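Local structure of oligopeptide-binding protein AppA (Bacillus subtilis, 1XOC) at residues 288-293 / 481-486; 318-323 / 470-474. The protein binds oligopeptides outside the cell membrane and delivers them to the App oligopeptide permease, an ABC transporter that serves sporulation and genetic competence. One frame throughout, in Å; residues are numbered along the deposited sequence.

Contact 1: residues 288-293 / 481-486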
loop_
_atom_site.group_PDB
_atom_site.type_symbol
_atom_site.label_atom_id
_atom_site.label_comp_id
_atom_site.label_asym_id
_atom_site.label_seq_id
_atom_site.Cartn_x
_atom_site.Cartn_y
_atom_site.Cartn_z
ATOM N N THR A 288 12.643 12.475 15.546
ATOM C CA THR A 288 12.459 11.114 15.998
ATOM C C THR A 288 12.852 10.978 17.469
ATOM O O THR A 288 12.144 10.352 18.269
ATOM C CB THR A 288 13.291 10.148 15.136
ATOM O OG1 THR A 288 12.803 10.204 13.785
ATOM C CG2 THR A 288 13.201 8.718 15.672
ATOM N N THR A 289 13.976 11.581 17.828
ATOM C CA THR A 289 14.501 11.475 19.191
ATOM C C THR A 289 13.556 12.126 20.197
ATOM O O THR A 289 13.539 11.756 21.370
ATOM C CB THR A 289 15.899 12.135 19.274
ATOM O OG1 THR A 289 16.753 11.516 18.319
ATOM C CG2 THR A 289 16.532 11.985 20.650
ATOM N N ALA A 290 12.776 13.099 19.735
ATOM C CA ALA A 290 11.825 13.815 20.598
ATOM C C ALA A 290 10.533 13.039 20.844
ATOM O O ALA A 290 9.727 13.444 21.686
ATOM C CB ALA A 290 11.476 15.150 19.982
ATOM N N LEU A 291 10.321 11.968 20.086
ATOM C CA LEU A 291 9.070 11.223 20.149
ATOM C C LEU A 291 9.210 9.921 20.925
ATOM O O LEU A 291 10.055 9.072 20.622
ATOM C CB LEU A 291 8.518 10.969 18.757
ATOM C CG LEU A 291 8.174 12.218 17.942
ATOM C CD1 LEU A 291 7.919 11.886 16.479
ATOM C CD2 LEU A 291 6.993 12.980 18.582
ATOM N N ASP A 292 8.350 9.770 21.924
ATOM C CA ASP A 292 8.340 8.606 22.783
ATOM C C ASP A 292 7.512 7.534 22.089
ATOM O O ASP A 292 6.331 7.333 22.393
ATOM C CB ASP A 292 7.755 8.962 24.151
ATOM C CG ASP A 292 7.919 7.844 25.172
ATOM O OD1 ASP A 292 7.714 8.125 26.377
ATOM O OD2 ASP A 292 8.233 6.693 24.764
ATOM N N ARG A 293 8.128 6.858 21.131
ATOM C CA ARG A 293 7.401 5.900 20.299
ATOM C C ARG A 293 6.874 4.685 21.084
ATOM O O ARG A 293 5.823 4.139 20.771
ATOM C CB ARG A 293 8.251 5.489 19.092
ATOM C CG ARG A 293 8.368 6.596 18.039
ATOM C CD ARG A 293 9.238 6.199 16.887
ATOM N NE ARG A 293 10.606 6.143 17.333
ATOM C CZ ARG A 293 11.561 5.385 16.805
ATOM N NH1 ARG A 293 11.336 4.563 15.782
ATOM N NH2 ARG A 293 12.767 5.458 17.335
ATOM N N GLN A 481 16.734 9.080 8.335
ATOM C CA GLN A 481 15.410 9.350 8.869
ATOM C C GLN A 481 14.547 10.152 7.885
ATOM O O GLN A 481 13.997 11.193 8.251
ATOM C CB GLN A 481 15.489 10.080 10.211
ATOM C CG GLN A 481 16.090 9.239 11.341
ATOM C CD GLN A 481 15.175 8.115 11.787
ATOM O OE1 GLN A 481 14.157 8.370 12.444
ATOM N NE2 GLN A 481 15.543 6.871 11.471
ATOM N N PRO A 482 14.369 9.642 6.648
ATOM C CA PRO A 482 13.444 10.338 5.758
ATOM C C PRO A 482 12.013 10.272 6.318
ATOM O O PRO A 482 11.182 11.157 6.049
ATOM C CB PRO A 482 13.571 9.561 4.460
ATOM C CG PRO A 482 14.036 8.177 4.880
ATOM C CD PRO A 482 14.937 8.427 6.030
ATOM N N TYR A 483 11.756 9.215 7.085
ATOM C CA TYR A 483 10.561 9.059 7.894
ATOM C C TYR A 483 10.984 8.882 9.351
ATOM O O TYR A 483 12.105 8.443 9.624
ATOM C CB TYR A 483 9.807 7.761 7.562
ATOM C CG TYR A 483 9.309 7.503 6.151
ATOM C CD1 TYR A 483 9.143 8.503 5.211
ATOM C CD2 TYR A 483 8.972 6.203 5.766
ATOM C CE1 TYR A 483 8.633 8.226 3.942
ATOM C CE2 TYR A 483 8.461 5.916 4.490
ATOM C CZ TYR A 483 8.287 6.913 3.594
ATOM O OH TYR A 483 7.796 6.594 2.344
ATOM N N THR A 484 10.058 9.190 10.263
ATOM C CA THR A 484 10.053 8.610 11.589
ATOM C C THR A 484 9.228 7.336 11.501
ATOM O O THR A 484 8.017 7.370 11.267
ATOM C CB THR A 484 9.488 9.578 12.662
ATOM O OG1 THR A 484 10.360 10.694 12.755
ATOM C CG2 THR A 484 9.404 8.948 13.969
ATOM N N PHE A 485 9.877 6.203 11.682
ATOM C CA PHE A 485 9.183 4.944 11.630
ATOM C C PHE A 485 8.445 4.785 12.944
ATOM O O PHE A 485 9.022 5.014 13.998
ATOM C CB PHE A 485 10.185 3.805 11.367
ATOM C CG PHE A 485 10.855 3.923 10.034
ATOM C CD1 PHE A 485 12.104 4.543 9.922
ATOM C CD2 PHE A 485 10.225 3.485 8.886
ATOM C CE1 PHE A 485 12.709 4.708 8.676
ATOM C CE2 PHE A 485 10.819 3.641 7.654
ATOM C CZ PHE A 485 12.065 4.246 7.546
ATOM N N LEU A 486 7.159 4.418 12.904
ATOM C CA LEU A 486 6.351 4.364 14.120
ATOM C C LEU A 486 6.132 2.940 14.622
ATOM O O LEU A 486 6.590 2.606 15.703
ATOM C CB LEU A 486 5.025 5.138 13.948
ATOM C CG LEU A 486 5.091 6.680 13.793
ATOM C CD1 LEU A 486 3.686 7.193 13.502
ATOM C CD2 LEU A 486 5.724 7.378 14.985
#
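Thr288 and Thr484 bring the two backbones closest, their CA atoms 5.6 Å apart, where the C-terminal part of helix 281-289 passes the start of strand 483-496; Arg293, beginning the next helix, lies opposite Leu486 with the CA atoms 6.5 Å apart. The Thr288 and Thr484 side chains point in opposing directions and overlap, meeting through their hydroxyls. Thr484 OG1 donates to Thr288 OG1 at 2.7 Å, and Thr288 OG1 donates in turn to Gln481 OE1 at 2.6 Å, in the carbonyl plane of the amide with a C=O...donor angle of 146°. Gln481, which leaves helix 463-480 with positive phi, reaches this hydroxyl by folding its chain at chi2 (-70°), and its NE2 is held by Ala478 O. Trp271 NE1 is a further partner of Thr484 OG1. Arg293 spans the other end of the contact. Its aliphatic part runs past the methyls, with CD 4.0 Å from Thr484 CG2 and CG 4.1 Å from Leu486 CD2, before a bend at chi3 turns the guanidinium back over Thr288, whose CG2 lies against one face, offset toward the rim. From the guanidinium edge NH1 donates to Phe485 O at 3.0 Å, with an N-H...O angle of 152°. Leu291 CD1 approaches Thr484 CG2 from another direction, at 4.1 Å, and the leucine continues onto Ile269 of strand 265-271 and Leu384 of helix 371-385. All the touching residues are buried. The hydroxyl relay, two successive bonds with defined donors, therefore satisfies its polar atoms inside the protein and orients the Gln481 amide, while the arginine places a probable positive charge against a backbone carbonyl, tying the helix-to-helix turn to the first residues of the strand.

Contact 2: residues 318-323 / 470-474; sequences NYPKDI and YEQIY
Tyr474 of helix 463-480 packs against Pro320 in the loop 318-323, with the proline CD 3.5 Å from ring atom CE1. This is the close-fitting side of the contact. Asn318 O lies in the ring plane at the edge of Tyr474, whose OH gives it a weak hydrogen bond of 3.4 Å. The Asn318 amide stands steeply to the Tyr470 ring, the planes 77° apart, with ND2 3.6 Å from Tyr470 CG, while OD1 is engaged by Ser467 OG. With CG1 anti to the backbone N (chi1 -159°), Ile323 extends its CD1 onto the helix, 4.0 Å from Tyr474 CB and beside Glu471 O.

Toward solvent the fit gives way to water and charge. Asp322 OD2 and Glu471 OE2 stay 4.1 Å apart, their carboxylate planes nearly perpendicular. A water donates to Glu471 OE2 at 2.5 Å and more weakly to Asp322 OD1, and Lys468 forms a salt bridge with Glu471 OE1. The loop is thus fastened to the helix mainly by proline, isoleucine and amide contacts with the helix tyrosines, whereas the two acids are probably tolerated at the surface because water and lysine temper their repulsion.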
loop_
_atom_site.group_PDB
_atom_site.type_symbol
_atom_site.label_atom_id
_atom_site.label_comp_id
_atom_site.label_asym_id
_atom_site.label_seq_id
_atom_site.Cartn_x
_atom_site.Cartn_y
_atom_site.Cartn_z
ATOM N N ASN A 318 13.667 -10.621 3.701
ATOM C CA ASN A 318 14.786 -9.690 3.630
ATOM C C ASN A 318 14.975 -8.877 4.902
ATOM O O ASN A 318 15.870 -8.034 4.974
ATOM C CB ASN A 318 14.576 -8.736 2.460
ATOM C CG ASN A 318 15.870 -8.139 1.946
ATOM O OD1 ASN A 318 16.915 -8.787 1.930
ATOM N ND2 ASN A 318 15.805 -6.884 1.526
ATOM N N TYR A 319 14.111 -9.085 5.889
ATOM C CA TYR A 319 14.180 -8.305 7.104
ATOM C C TYR A 319 15.470 -8.700 7.792
ATOM O O TYR A 319 15.736 -9.898 7.956
ATOM C CB TYR A 319 12.971 -8.567 7.985
ATOM C CG TYR A 319 12.872 -7.650 9.200
ATOM C CD1 TYR A 319 13.428 -8.026 10.425
ATOM C CD2 TYR A 319 12.251 -6.410 9.123
ATOM C CE1 TYR A 319 13.337 -7.189 11.533
ATOM C CE2 TYR A 319 12.144 -5.593 10.223
ATOM C CZ TYR A 319 12.683 -5.980 11.417
ATOM O OH TYR A 319 12.575 -5.134 12.516
ATOM N N PRO A 320 16.296 -7.709 8.162
ATOM C CA PRO A 320 17.625 -7.988 8.680
ATOM C C PRO A 320 17.571 -8.453 10.124
ATOM O O PRO A 320 17.271 -7.665 11.010
ATOM C CB PRO A 320 18.329 -6.643 8.543
ATOM C CG PRO A 320 17.264 -5.661 8.681
ATOM C CD PRO A 320 16.032 -6.265 8.095
ATOM N N LYS A 321 17.866 -9.724 10.339
ATOM C CA LYS A 321 17.752 -10.350 11.648
ATOM C C LYS A 321 18.791 -9.842 12.663
ATOM O O LYS A 321 18.501 -9.733 13.859
ATOM C CB LYS A 321 17.888 -11.862 11.476
ATOM C CG LYS A 321 17.401 -12.683 12.657
ATOM C CD LYS A 321 16.683 -13.949 12.197
ATOM C CE LYS A 321 15.352 -13.642 11.505
ATOM N NZ LYS A 321 14.554 -14.890 11.314
ATOM N N ASP A 322 19.984 -9.509 12.176
ATOM C CA ASP A 322 21.147 -9.265 13.038
ATOM C C ASP A 322 21.859 -7.943 12.725
ATOM O O ASP A 322 23.092 -7.875 12.744
ATOM C CB ASP A 322 22.132 -10.441 12.901
ATOM C CG ASP A 322 22.443 -10.788 11.438
ATOM O OD1 ASP A 322 23.481 -11.437 11.180
ATOM O OD2 ASP A 322 21.642 -10.404 10.550
ATOM N N ILE A 323 21.078 -6.899 12.463
ATOM C CA ILE A 323 21.599 -5.581 12.102
ATOM C C ILE A 323 21.428 -4.602 13.278
ATOM O O ILE A 323 20.378 -4.568 13.930
ATOM C CB ILE A 323 20.864 -5.049 10.835
ATOM C CG1 ILE A 323 21.673 -3.983 10.117
ATOM C CG2 ILE A 323 19.463 -4.493 11.170
ATOM C CD1 ILE A 323 20.884 -3.312 9.001
ATOM N N TYR A 470 21.573 -5.421 1.182
ATOM C CA TYR A 470 20.485 -4.604 1.720
ATOM C C TYR A 470 20.720 -4.139 3.149
ATOM O O TYR A 470 20.154 -3.136 3.556
ATOM C CB TYR A 470 19.101 -5.270 1.548
ATOM C CG TYR A 470 18.274 -4.489 0.557
ATOM C CD1 TYR A 470 18.279 -4.802 -0.793
ATOM C CD2 TYR A 470 17.549 -3.381 0.966
ATOM C CE1 TYR A 470 17.559 -4.042 -1.717
ATOM C CE2 TYR A 470 16.835 -2.622 0.059
ATOM C CZ TYR A 470 16.829 -2.952 -1.286
ATOM O OH TYR A 470 16.106 -2.189 -2.215
ATOM N N GLU A 471 21.565 -4.818 3.916
ATOM C CA GLU A 471 21.925 -4.293 5.243
ATOM C C GLU A 471 22.464 -2.846 5.156
ATOM O O GLU A 471 22.129 -1.994 5.978
ATOM C CB GLU A 471 22.960 -5.190 5.923
ATOM C CG GLU A 471 22.427 -6.550 6.348
ATOM C CD GLU A 471 23.519 -7.503 6.857
ATOM O OE1 GLU A 471 24.715 -7.108 6.941
ATOM O OE2 GLU A 471 23.178 -8.671 7.168
ATOM N N GLN A 472 23.292 -2.578 4.150
ATOM C CA GLN A 472 23.827 -1.239 3.935
ATOM C C GLN A 472 22.754 -0.225 3.583
ATOM O O GLN A 472 22.845 0.922 3.978
ATOM C CB GLN A 472 24.851 -1.242 2.808
ATOM C CG GLN A 472 26.068 -2.058 3.080
ATOM C CD GLN A 472 27.064 -1.953 1.949
ATOM O OE1 GLN A 472 27.498 -0.853 1.596
ATOM N NE2 GLN A 472 27.433 -3.094 1.368
ATOM N N ILE A 473 21.764 -0.635 2.804
ATOM C CA ILE A 473 20.677 0.268 2.404
ATOM C C ILE A 473 19.840 0.633 3.630
ATOM O O ILE A 473 19.541 1.800 3.863
ATOM C CB ILE A 473 19.811 -0.360 1.296
ATOM C CG1 ILE A 473 20.598 -0.435 -0.003
ATOM C CG2 ILE A 473 18.552 0.464 1.057
ATOM C CD1 ILE A 473 20.018 -1.399 -1.060
ATOM N N TYR A 474 19.474 -0.368 4.418
ATOM C CA TYR A 474 18.784 -0.127 5.682
ATOM C C TYR A 474 19.545 0.819 6.606
ATOM O O TYR A 474 18.946 1.704 7.205
ATOM C CB TYR A 474 18.551 -1.452 6.392
ATOM C CG TYR A 474 17.578 -2.366 5.698
ATOM C CD1 TYR A 474 17.775 -3.733 5.709
ATOM C CD2 TYR A 474 16.427 -1.872 5.073
ATOM C CE1 TYR A 474 16.885 -4.578 5.100
ATOM C CE2 TYR A 474 15.535 -2.715 4.457
ATOM C CZ TYR A 474 15.761 -4.060 4.496
ATOM O OH TYR A 474 14.899 -4.905 3.893
HETATM O O HOH W 1 24.564 -9.229 9.201
#

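Contact 2 is nested within the chain loop that contact 1 closes: residues 288-293 come first, then 318-323, 470-474 and finally 481-486. The centres of the two contacts are 19 Å apart and their nearest atoms about 7 Å, so the two do not touch. Helix 463-480 and strand 483-496 join them directly, since contact 2 uses the helix and contact 1 the turn leaving it and the start of the strand, which belongs to a large mixed sheet. Both bind this late helix-strand unit to the earlier region that runs from the end of helix 281-289 to the loop before helix 332-341, so parts distant in sequence are assembled side by side within this solute-binding protein.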